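Local coordinates for protein polyhedrin (Uranotaenia sapphirina cypovirus, PDB 4S1K) that builds the crystalline matrix of the viral polyhedra that occlude cypovirus particles, and binds ATP, at residues E37-S42 and W210-P215; E59-I64 and Y73-S78. One frame throughout, in Å; residues are numbered along the deposited sequence. Where two conformers were deposited one is given.

Interaction 1 of 2, residues E37-S42 and W210-P215; sequences EGQCKS and WFDNAP
Cys-40 and Phe-211 form an antiparallel hydrogen-bonded pair that joins strand 207-211 to strand 40-47. Strand 207-211 is an outermost strand of the six-stranded antiparallel sheet of this polyhedrin chain. Cys-40 N donates to Phe-211 O at 3.1 Å, and Phe-211 N donates to Cys-40 O at 2.9 Å. Lys-41 and Trp-210 are the next pair, non-hydrogen-bonded, with side chains on the other face of the sheet. These two side chains run side by side in the same direction. Lys-41 CG sits over the five-membered ring of Trp-210, a CH-pi contact of 4.1 Å from CG to the ring centroid. The lysine bends at chi3 (139°), and Lys-41 CE comes to 3.5 Å from Trp-210 NE1. The two polar ends are then held together: Lys-41 NZ makes a salt bridge to Asp-63 and a hydrogen bond to Glu-59 O, and Trp-210 NE1 donates to the same Asp-63 carboxylate. The indole also meets Trp-62, and Tyr-73 of a neighbouring subunit, edge-to-face.

On the Cys-40 face, helix 214-225 meets the sheet through Leu-217 and His-221. Cys-40 SG lies against Ala-214 at the start of that helix. Asn-213 is the N-cap, with OD1 accepting from Glu-216 N. Asn-213 CA makes a CA-H...O contact of 3.3 Å to Gly-38 O. With Phe-211 CG beside its backbone N (chi1 -55°), the ring turns an edge to Ser-42, whose OG lies in the ring plane, 3.5 Å from Phe-211 CE2.

Interaction 2 of 2, residues E59-I64 and Y73-S78; sequences ELMWDI and YELQRS
Leu-75 reaches from helix 72-83 to Met-61 and Asp-63, and its two methyls carry most of the contact. Leu-75 CD1 is 3.6 Å from Asp-63 CB, the shortest approach between the segments. Leu-75 CD2 is 3.9 Å from Met-61 CB and 4.0 Å from Asp-63 CB. The leucine fork therefore meets the roots of both side chains, not their ends. With CG anti to the carbonyl carbon (chi1 -59°), the fork projects from the helix and spreads CD1 and CD2 over the two CB atoms. Met-61 bends at chi2 and chi3, which brings Met-61 CE to 4.5 Å from Ser-78 CB, one helical turn beyond Leu-75. No hydrogen bond crosses between the segments; the contact is apolar and buried.

The second shell holds 59-64 in place. The Asp-63 carboxylate is engaged at both oxygens: OD1 by Lys-41 and Trp-210, OD2 by Gln-69. Arg-97 binds the carbonyls of Trp-62 and Ile-64. Ile-98 packs on Met-61. Helix 72-83 also faces another copy of the protein, where Tyr-73 N donates to Gln-69 of a neighbouring subunit. Strand 64-65 begins at the end of 59-64 and pairs antiparallel with 68-69, a short beta hairpin ahead of helix 72-83. The helix after the hairpin packs against the turn-and-loop stretch before it.

Interaction 2 falls within the long chain excursion between the two segments of interaction 1, and their centres are 16 Å apart. The two touch directly through segment 59-64. Lys-41 NZ lies 2.8 Å from Glu-59 O, and Trp-210 NE1 lies 2.8 Å from Asp-63 OD1; both are probable hydrogen bonds. Gln-39 CB also packs 3.6 Å from Trp-62 CZ3. Asp-63 thus belongs to both contacts. Both also extend to other subunits: Trp-210 packs on Glu-72 of a neighbouring subunit, and Ile-64 on Tyr-73 of the same neighbour. Neither contact is at the ATP site.

Interaction 1 of 2, residues E37-S42 and W210-P215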
# COMPACT_ATOMS: atom_id res chain seq x y z
N GLU A 37 -27.46 -0.68 11.35
CA GLU A 37 -27.81 0.11 12.55
C GLU A 37 -27.44 1.60 12.43
O GLU A 37 -27.65 2.39 13.36
CB GLU A 37 -27.21 -0.56 13.79
CG GLU A 37 -27.96 -1.83 14.21
CD GLU A 37 -27.44 -2.44 15.51
OE1 GLU A 37 -26.26 -2.17 15.85
OE2 GLU A 37 -28.17 -3.23 16.18
N GLY A 38 -26.89 1.98 11.28
CA GLY A 38 -26.74 3.38 10.91
C GLY A 38 -25.32 3.90 11.03
O GLY A 38 -25.08 5.07 10.73
N GLN A 39 -24.37 3.04 11.40
CA GLN A 39 -22.98 3.42 11.47
C GLN A 39 -22.45 3.64 10.08
O GLN A 39 -22.95 3.05 9.14
CB GLN A 39 -22.13 2.35 12.14
CG GLN A 39 -22.74 1.79 13.41
CD GLN A 39 -23.52 0.51 13.16
OE1 GLN A 39 -24.21 0.35 12.15
NE2 GLN A 39 -23.39 -0.43 14.09
N CYS A 40 -21.43 4.48 9.98
CA CYS A 40 -20.81 4.90 8.74
C CYS A 40 -19.33 4.72 8.88
O CYS A 40 -18.76 5.06 9.90
CB CYS A 40 -21.10 6.37 8.45
SG CYS A 40 -22.85 6.66 8.14
N LYS A 41 -18.72 4.20 7.85
CA LYS A 41 -17.27 4.12 7.79
C LYS A 41 -16.92 4.89 6.55
O LYS A 41 -17.47 4.58 5.48
CB LYS A 41 -16.84 2.66 7.69
CG LYS A 41 -15.70 2.26 8.57
CD LYS A 41 -15.41 0.77 8.47
CE LYS A 41 -13.89 0.59 8.44
NZ LYS A 41 -13.48 -0.82 8.64
N SER A 42 -16.04 5.89 6.68
CA SER A 42 -15.54 6.70 5.55
C SER A 42 -14.06 6.40 5.27
O SER A 42 -13.26 6.21 6.17
CB SER A 42 -15.70 8.22 5.80
OG SER A 42 -14.83 8.68 6.83
N TRP A 210 -14.50 6.09 11.64
CA TRP A 210 -15.64 5.35 12.13
C TRP A 210 -16.61 6.33 12.81
O TRP A 210 -16.21 7.13 13.64
CB TRP A 210 -15.23 4.28 13.14
CG TRP A 210 -14.44 3.13 12.61
CD1 TRP A 210 -14.90 1.88 12.30
CD2 TRP A 210 -13.02 3.11 12.36
NE1 TRP A 210 -13.86 1.08 11.88
CE2 TRP A 210 -12.69 1.80 11.91
CE3 TRP A 210 -12.00 4.07 12.46
CZ2 TRP A 210 -11.39 1.43 11.56
CZ3 TRP A 210 -10.71 3.70 12.10
CH2 TRP A 210 -10.41 2.38 11.66
N PHE A 211 -17.89 6.23 12.46
CA PHE A 211 -18.95 7.07 13.05
C PHE A 211 -20.12 6.20 13.51
O PHE A 211 -20.52 5.29 12.79
CB PHE A 211 -19.41 8.09 12.00
CG PHE A 211 -18.26 8.92 11.45
CD1 PHE A 211 -17.86 10.10 12.10
CD2 PHE A 211 -17.56 8.52 10.31
CE1 PHE A 211 -16.79 10.85 11.61
CE2 PHE A 211 -16.53 9.27 9.83
CZ PHE A 211 -16.13 10.44 10.48
N ASP A 212 -20.69 6.47 14.68
CA ASP A 212 -21.84 5.67 15.12
C ASP A 212 -23.10 5.96 14.33
O ASP A 212 -23.99 5.10 14.25
CB ASP A 212 -22.09 5.76 16.60
CG ASP A 212 -21.29 4.74 17.40
OD1 ASP A 212 -21.20 3.52 17.03
OD2 ASP A 212 -20.75 5.17 18.45
N ASN A 213 -23.19 7.14 13.71
CA ASN A 213 -24.36 7.48 12.90
C ASN A 213 -23.97 8.53 11.82
O ASN A 213 -22.86 9.07 11.86
CB ASN A 213 -25.55 7.95 13.80
CG ASN A 213 -25.16 9.10 14.74
OD1 ASN A 213 -24.62 10.12 14.30
ND2 ASN A 213 -25.40 8.92 16.03
N ALA A 214 -24.89 8.79 10.89
CA ALA A 214 -24.65 9.74 9.79
C ALA A 214 -24.44 11.20 10.23
O ALA A 214 -23.61 11.92 9.66
CB ALA A 214 -25.77 9.67 8.76
N PRO A 215 -25.24 11.69 11.19
CA PRO A 215 -24.97 13.06 11.64
C PRO A 215 -23.53 13.30 12.16
O PRO A 215 -22.96 14.38 11.99
CB PRO A 215 -26.00 13.24 12.76
CG PRO A 215 -27.16 12.38 12.32
CD PRO A 215 -26.52 11.18 11.70
O HOH W 1 -27.57 6.93 11.54
O HOH W 2 -26.56 6.51 9.25

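Interaction 2 of 2, residues E59-I64 and Y73-S78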
# COMPACT_ATOMS: atom_id res chain seq x y z
N GLU A 59 -11.80 -4.81 5.18
CA GLU A 59 -11.76 -3.40 5.54
C GLU A 59 -13.12 -2.69 5.40
O GLU A 59 -13.33 -1.63 6.00
CB GLU A 59 -10.71 -2.69 4.68
CG GLU A 59 -9.31 -3.30 4.83
CD GLU A 59 -8.36 -2.86 3.73
OE1 GLU A 59 -8.84 -2.33 2.70
OE2 GLU A 59 -7.14 -3.07 3.88
N LEU A 60 -14.03 -3.27 4.61
CA LEU A 60 -15.41 -2.75 4.45
C LEU A 60 -16.45 -3.26 5.44
O LEU A 60 -17.58 -2.75 5.48
CB LEU A 60 -15.96 -3.11 3.06
CG LEU A 60 -15.83 -2.16 1.91
CD1 LEU A 60 -16.75 -2.70 0.83
CD2 LEU A 60 -16.16 -0.71 2.28
N MET A 61 -16.13 -4.29 6.19
CA MET A 61 -17.06 -4.79 7.22
C MET A 61 -17.06 -3.82 8.35
O MET A 61 -16.03 -3.17 8.64
CB MET A 61 -16.59 -6.12 7.80
CG MET A 61 -16.50 -7.26 6.82
SD MET A 61 -18.10 -7.93 6.38
CE MET A 61 -18.36 -9.08 7.75
N TRP A 62 -18.19 -3.72 9.05
CA TRP A 62 -18.18 -2.99 10.30
C TRP A 62 -17.44 -3.85 11.30
O TRP A 62 -17.83 -5.00 11.54
CB TRP A 62 -19.57 -2.57 10.78
CG TRP A 62 -19.53 -1.77 12.09
CD1 TRP A 62 -19.83 -2.24 13.33
CD2 TRP A 62 -19.19 -0.38 12.26
NE1 TRP A 62 -19.69 -1.24 14.26
CE2 TRP A 62 -19.34 -0.08 13.63
CE3 TRP A 62 -18.81 0.64 11.40
CZ2 TRP A 62 -19.09 1.19 14.15
CZ3 TRP A 62 -18.57 1.89 11.93
CH2 TRP A 62 -18.69 2.15 13.28
N ASP A 63 -16.37 -3.29 11.85
CA ASP A 63 -15.38 -4.09 12.58
C ASP A 63 -15.23 -3.74 14.08
O ASP A 63 -14.36 -4.26 14.77
CB ASP A 63 -14.03 -4.06 11.83
CG ASP A 63 -13.52 -2.63 11.55
OD1 ASP A 63 -14.31 -1.66 11.54
OD2 ASP A 63 -12.32 -2.49 11.32
N ILE A 64 -16.10 -2.91 14.60
CA ILE A 64 -16.05 -2.53 16.00
C ILE A 64 -16.98 -3.42 16.78
O ILE A 64 -18.05 -3.79 16.30
CB ILE A 64 -16.48 -1.08 16.21
CG1 ILE A 64 -15.74 -0.16 15.23
CG2 ILE A 64 -16.29 -0.70 17.66
CD1 ILE A 64 -14.24 -0.31 15.26
N TYR A 73 -8.19 -11.22 10.51
CA TYR A 73 -8.45 -12.65 10.57
C TYR A 73 -9.91 -12.99 10.92
O TYR A 73 -10.53 -13.81 10.23
CB TYR A 73 -7.48 -13.32 11.55
CG TYR A 73 -7.93 -14.70 11.94
CD1 TYR A 73 -7.67 -15.81 11.13
CD2 TYR A 73 -8.64 -14.92 13.12
CE1 TYR A 73 -8.08 -17.08 11.49
CE2 TYR A 73 -9.02 -16.17 13.50
CZ TYR A 73 -8.76 -17.25 12.68
OH TYR A 73 -9.21 -18.50 13.04
N GLU A 74 -10.48 -12.38 11.96
CA GLU A 74 -11.90 -12.68 12.32
C GLU A 74 -12.83 -12.24 11.21
O GLU A 74 -13.79 -12.92 10.85
CB GLU A 74 -12.37 -11.91 13.54
CG GLU A 74 -11.69 -12.19 14.86
CD GLU A 74 -12.07 -11.12 15.88
OE1 GLU A 74 -11.17 -10.43 16.42
OE2 GLU A 74 -13.30 -10.96 16.10
N LEU A 75 -12.57 -11.06 10.68
CA LEU A 75 -13.44 -10.56 9.63
C LEU A 75 -13.31 -11.43 8.37
O LEU A 75 -14.32 -11.80 7.77
CB LEU A 75 -13.12 -9.12 9.32
CG LEU A 75 -13.25 -8.16 10.50
CD1 LEU A 75 -12.44 -6.90 10.21
CD2 LEU A 75 -14.71 -7.84 10.76
N GLN A 76 -12.09 -11.80 8.00
CA GLN A 76 -11.91 -12.59 6.82
C GLN A 76 -12.52 -13.96 7.06
O GLN A 76 -13.03 -14.54 6.14
CB GLN A 76 -10.45 -12.73 6.40
CG GLN A 76 -10.26 -13.42 5.05
CD GLN A 76 -10.92 -12.68 3.88
OE1 GLN A 76 -10.85 -11.45 3.80
NE2 GLN A 76 -11.54 -13.42 2.96
N ARG A 77 -12.52 -14.47 8.28
CA ARG A 77 -13.14 -15.76 8.52
C ARG A 77 -14.65 -15.75 8.18
O ARG A 77 -15.15 -16.69 7.55
CB ARG A 77 -12.92 -16.19 9.96
CG ARG A 77 -13.57 -17.53 10.28
CD ARG A 77 -13.06 -18.03 11.59
NE ARG A 77 -13.46 -17.11 12.64
CZ ARG A 77 -12.97 -17.14 13.88
NH1 ARG A 77 -12.04 -18.05 14.23
NH2 ARG A 77 -13.40 -16.24 14.77
N SER A 78 -15.35 -14.69 8.59
CA SER A 78 -16.76 -14.50 8.25
C SER A 78 -17.00 -14.35 6.76
O SER A 78 -17.95 -14.91 6.22
CB SER A 78 -17.33 -13.26 8.95
OG SER A 78 -17.43 -13.47 10.36